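Local coordinates for protein alpha-2,3-sialyltransferase (Campylobacter jejuni, PDB 2P2V) that probably transfers sialic acid from a CMP-activated donor to the 3-position of an acceptor sugar, being an alpha-2,3-specific bacterial glycosyltransferase, at residues I23-G28 and Y167-D172. Sequence-based numbering, arbitrary orientation.
With CSF (cytidine-5'-monophosphate-3-fluoro-N-acetyl-neuraminic acid), chain O.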
ATOM      1  N   ILE A  23     -18.382 -27.672  15.483  1.00 26.62           N
ATOM      2  CA  ILE A  23     -17.751 -28.964  15.416  1.00 26.58           C
ATOM      3  C   ILE A  23     -16.605 -28.752  14.444  1.00 28.32           C
ATOM      4  O   ILE A  23     -16.828 -28.190  13.361  1.00 28.36           O
ATOM      5  CB  ILE A  23     -18.692 -30.040  14.825  1.00 26.66           C
ATOM      6  CG1 ILE A  23     -20.089 -29.990  15.486  1.00 31.90           C
ATOM      7  CG2 ILE A  23     -18.044 -31.416  14.862  1.00 27.61           C
ATOM      8  CD1 ILE A  23     -20.058 -29.967  17.027  1.00 30.72           C
ATOM      9  N   ILE A  24     -15.430 -29.218  14.853  1.00 28.17           N
ATOM     10  CA  ILE A  24     -14.191 -29.053  14.148  1.00 28.66           C
ATOM     11  C   ILE A  24     -13.624 -30.438  13.929  1.00 29.65           C
ATOM     12  O   ILE A  24     -13.294 -31.151  14.888  1.00 31.38           O
ATOM     13  CB  ILE A  24     -13.224 -28.126  14.921  1.00 28.82           C
ATOM     14  CG1 ILE A  24     -13.834 -26.710  15.046  1.00 28.42           C
ATOM     15  CG2 ILE A  24     -11.841 -28.136  14.227  1.00 28.18           C
ATOM     16  CD1 ILE A  24     -12.990 -25.697  15.813  1.00 25.61           C
ATOM     17  N   ALA A  25     -13.541 -30.845  12.661  1.00 29.79           N
ATOM     18  CA  ALA A  25     -13.099 -32.188  12.339  1.00 29.59           C
ATOM     19  C   ALA A  25     -11.776 -32.245  11.619  1.00 30.84           C
ATOM     20  O   ALA A  25     -11.585 -31.589  10.570  1.00 30.08           O
ATOM     21  CB  ALA A  25     -14.154 -32.908  11.572  1.00 32.03           C
ATOM     22  N   GLY A  26     -10.852 -33.005  12.194  1.00 31.36           N
ATOM     23  CA  GLY A  26      -9.644 -33.431  11.484  1.00 30.48           C
ATOM     24  C   GLY A  26     -10.031 -34.595  10.593  1.00 31.84           C
ATOM     25  O   GLY A  26     -11.208 -34.975  10.481  1.00 29.99           O
ATOM     26  N   ASN A  27      -9.028 -35.185   9.953  1.00 31.09           N
ATOM     27  CA  ASN A  27      -9.297 -36.299   9.073  1.00 33.79           C
ATOM     28  C   ASN A  27      -8.644 -37.595   9.569  1.00 34.43           C
ATOM     29  O   ASN A  27      -8.375 -38.471   8.774  1.00 35.93           O
ATOM     30  CB  ASN A  27      -8.847 -35.964   7.636  1.00 32.86           C
ATOM     31  CG  ASN A  27      -9.568 -34.743   7.073  1.00 33.48           C
ATOM     32  OD1 ASN A  27     -10.799 -34.623   7.153  1.00 34.18           O
ATOM     33  ND2 ASN A  27      -8.796 -33.821   6.531  1.00 33.06           N
ATOM     34  N   GLY A  28      -8.406 -37.682  10.878  1.00 35.06           N
ATOM     35  CA  GLY A  28      -7.912 -38.897  11.514  1.00 36.64           C
ATOM     36  C   GLY A  28      -8.931 -40.024  11.528  1.00 37.34           C
ATOM     37  O   GLY A  28     -10.120 -39.818  11.206  1.00 37.49           O
ATOM     38  N   TYR A 167     -16.368 -28.776  19.656  1.00 30.78           N
ATOM     39  CA  TYR A 167     -16.366 -30.213  19.783  1.00 31.08           C
ATOM     40  C   TYR A 167     -15.469 -30.774  18.749  1.00 31.24           C
ATOM     41  O   TYR A 167     -15.701 -30.544  17.546  1.00 31.20           O
ATOM     42  CB  TYR A 167     -17.742 -30.767  19.513  1.00 30.28           C
ATOM     43  CG  TYR A 167     -18.753 -30.206  20.473  1.00 32.01           C
ATOM     44  CD1 TYR A 167     -19.152 -30.938  21.605  1.00 34.49           C
ATOM     45  CD2 TYR A 167     -19.276 -28.954  20.274  1.00 31.82           C
ATOM     46  CE1 TYR A 167     -20.076 -30.389  22.509  1.00 32.86           C
ATOM     47  CE2 TYR A 167     -20.225 -28.399  21.156  1.00 33.95           C
ATOM     48  CZ  TYR A 167     -20.613 -29.147  22.263  1.00 33.93           C
ATOM     49  OH  TYR A 167     -21.538 -28.582  23.141  1.00 34.89           O
ATOM     50  N   LEU A 168     -14.473 -31.516  19.197  1.00 32.02           N
ATOM     51  CA  LEU A 168     -13.453 -32.009  18.286  1.00 33.20           C
ATOM     52  C   LEU A 168     -13.586 -33.438  17.913  1.00 34.00           C
ATOM     53  O   LEU A 168     -13.925 -34.280  18.748  1.00 34.42           O
ATOM     54  CB  LEU A 168     -12.077 -31.832  18.911  1.00 34.71           C
ATOM     55  CG  LEU A 168     -11.706 -30.407  19.288  1.00 37.53           C
ATOM     56  CD1 LEU A 168     -10.454 -30.495  20.169  1.00 39.14           C
ATOM     57  CD2 LEU A 168     -11.478 -29.513  18.068  1.00 40.36           C
ATOM     58  N   CYS A 169     -13.248 -33.748  16.664  1.00 32.63           N
ATOM     59  CA  CYS A 169     -13.226 -35.108  16.225  1.00 34.17           C
ATOM     60  C   CYS A 169     -12.231 -35.233  15.088  1.00 34.19           C
ATOM     61  O   CYS A 169     -11.811 -34.216  14.508  1.00 33.22           O
ATOM     62  CB  CYS A 169     -14.612 -35.608  15.785  1.00 34.11           C
ATOM     63  SG  CYS A 169     -15.376 -34.692  14.417  1.00 36.66           S
ATOM     64  N   GLY A 170     -11.888 -36.462  14.762  1.00 35.69           N
ATOM     65  CA  GLY A 170     -10.897 -36.723  13.708  1.00 36.10           C
ATOM     66  C   GLY A 170      -9.519 -36.177  14.047  1.00 38.18           C
ATOM     67  O   GLY A 170      -8.630 -36.086  13.176  1.00 37.33           O
ATOM     68  N   ILE A 171      -9.311 -35.827  15.311  1.00 39.55           N
ATOM     69  CA  ILE A 171      -7.983 -35.431  15.789  1.00 41.54           C
ATOM     70  C   ILE A 171      -7.296 -36.573  16.598  1.00 42.72           C
ATOM     71  O   ILE A 171      -7.724 -36.921  17.690  1.00 43.46           O
ATOM     72  CB  ILE A 171      -8.047 -34.048  16.508  1.00 41.35           C
ATOM     73  CG1 ILE A 171      -8.302 -32.956  15.445  1.00 41.47           C
ATOM     74  CG2 ILE A 171      -6.736 -33.761  17.239  1.00 40.14           C
ATOM     75  CD1 ILE A 171      -8.679 -31.573  15.972  1.00 42.85           C
ATOM     76  N   ASP A 172      -6.263 -37.182  16.023  1.00 44.03           N
ATOM     77  CA  ASP A 172      -5.675 -38.424  16.559  1.00 45.98           C
ATOM     78  C   ASP A 172      -4.145 -38.391  16.627  1.00 46.90           C
ATOM     79  O   ASP A 172      -3.482 -39.429  16.843  1.00 47.04           O
ATOM     80  CB  ASP A 172      -6.137 -39.612  15.708  1.00 45.97           C
ATOM     81  CG  ASP A 172      -7.634 -39.831  15.800  1.00 47.34           C
ATOM     82  OD1 ASP A 172      -8.114 -40.214  16.897  1.00 48.63           O
ATOM     83  OD2 ASP A 172      -8.330 -39.603  14.790  1.00 46.22           O
TER
HETATM   84  C5A CSF O1001       0.239 -32.575   6.245  1.00 42.56           C
HETATM   85  C4A CSF O1001       0.084 -32.902   7.726  1.00 42.98           C
HETATM   86  C2A CSF O1001      -2.002 -31.418   7.853  1.00 44.01           C
HETATM   87  O6A CSF O1001      -1.843 -31.268   6.426  1.00 41.85           O
HETATM   88  C6A CSF O1001      -1.164 -32.304   5.670  1.00 41.08           C
HETATM   89  C3A CSF O1001      -0.655 -31.783   8.476  1.00 44.45           C
HETATM   90  O4A CSF O1001       1.374 -33.017   8.310  1.00 46.44           O
HETATM   91  N5A CSF O1001       0.820 -33.778   5.610  1.00 37.91           N
HETATM   92  C7A CSF O1001      -1.109 -31.836   4.221  1.00 39.19           C
HETATM   93  C8A CSF O1001      -2.509 -31.541   3.694  1.00 36.63           C
HETATM   94  C9A CSF O1001      -2.476 -30.966   2.264  1.00 35.05           C
HETATM   95  O9A CSF O1001      -3.807 -30.796   1.723  1.00 33.99           O
HETATM   96  O8A CSF O1001      -3.310 -32.761   3.795  1.00 34.65           O
HETATM   97  O7A CSF O1001      -0.239 -30.692   4.140  1.00 40.73           O
HETATM   98  C1A CSF O1001      -2.380 -30.079   8.471  1.00 42.82           C
HETATM   99  OBA CSF O1001      -2.299 -29.996   9.729  1.00 40.93           O
HETATM  100  OAA CSF O1001      -2.752 -29.144   7.711  1.00 38.46           O
HETATM  101  O1A CSF O1001      -3.044 -32.323   8.289  1.00 45.22           O
HETATM  102  O2A CSF O1001      -2.987 -34.730   7.719  1.00 48.26           O
HETATM  103  N1  CSF O1001      -5.284 -35.441  12.101  1.00 48.16           N
HETATM  104  C2  CSF O1001      -4.823 -36.066  13.299  1.00 49.93           C
HETATM  105  N3  CSF O1001      -4.382 -37.359  13.283  1.00 47.70           N
HETATM  106  C4  CSF O1001      -4.403 -38.060  12.128  1.00 48.16           C
HETATM  107  C5  CSF O1001      -4.855 -37.466  10.942  1.00 46.18           C
HETATM  108  C6  CSF O1001      -5.298 -36.147  10.952  1.00 47.52           C
HETATM  109  C3' CSF O1001      -4.653 -32.304  10.994  1.00 48.51           C
HETATM  110  C2' CSF O1001      -4.702 -32.986  12.347  1.00 50.02           C
HETATM  111  C1' CSF O1001      -5.781 -34.048  12.136  1.00 49.03           C
HETATM  112  O4' CSF O1001      -6.522 -33.735  10.936  1.00 48.84           O
HETATM  113  C4' CSF O1001      -6.019 -32.530  10.358  1.00 47.07           C
HETATM  114  PA  CSF O1001      -3.835 -33.502   7.493  1.00 46.42           P
HETATM  115  O5' CSF O1001      -5.175 -33.710   8.391  1.00 44.90           O
HETATM  116  C5' CSF O1001      -5.983 -32.621   8.834  1.00 46.35           C
HETATM  117  O3' CSF O1001      -4.452 -30.903  11.144  1.00 50.07           O
HETATM  118  O2' CSF O1001      -5.112 -32.037  13.370  1.00 49.10           O
HETATM  119  N4  CSF O1001      -3.975 -39.359  12.092  1.00 48.11           N
HETATM  120  O2  CSF O1001      -4.793 -35.395  14.368  1.00 48.09           O
HETATM  121  O3A CSF O1001      -4.324 -33.097   6.133  1.00 44.27           O
HETATM  122  C10 CSF O1001       1.648 -33.588   4.567  1.00 42.21           C
HETATM  123  O10 CSF O1001       1.926 -32.470   4.108  1.00 38.70           O
HETATM  124  C11 CSF O1001       2.218 -34.851   3.962  1.00 40.70           C
HETATM  125  F3A CSF O1001       0.108 -30.638   8.481  1.00 45.65           F
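Ile-23 CD1 reaches the CB and ring carbon CD2 of Tyr-167, 3.5 Å from each, lying obliquely to the ring. Both side-chain torsions of Ile-23 lie near -50° (chi1 -48°, chi2 -49°), bringing CD1 toward the neighbouring strand. On the same face, Ala-25 and Cys-169 make a slimmer pair: the small methyl CB and the thiol SG fit side by side at 3.6 Å. On the other face Ile-24 and Leu-168 lie side by side, CD2 of Leu-168 being 3.9 Å from CB of Ile-24, and both meet helix 150-161. Strands 21-25 and 165-169 are adjacent and parallel in a Rossmann-like sheet, and their C-terminal ends lead into the nucleotide-sugar pocket. Their main chains pair through Ile-24 N to Tyr-167 O, Cys-169 N to Ile-24 O and Gly-26 N to Cys-169 O; Gly-28 N to Gly-170 O, 2.8 Å, carries the pairing into the loops. Glycine suits Gly-26, Gly-28 and Gly-170, where the backbones pass closely, and Gly-170 also has positive phi. The loops then grip the donor analogue with backbone amides, Asn-27 N to ribose O4' at 3.1 Å and Asp-172 N to cytosine O2 at 2.8 Å. Asn-27 ND2 is tied to Cys-48 O, while Asp-172 OD2, close against Gly-28, bonds Ser-30 OG.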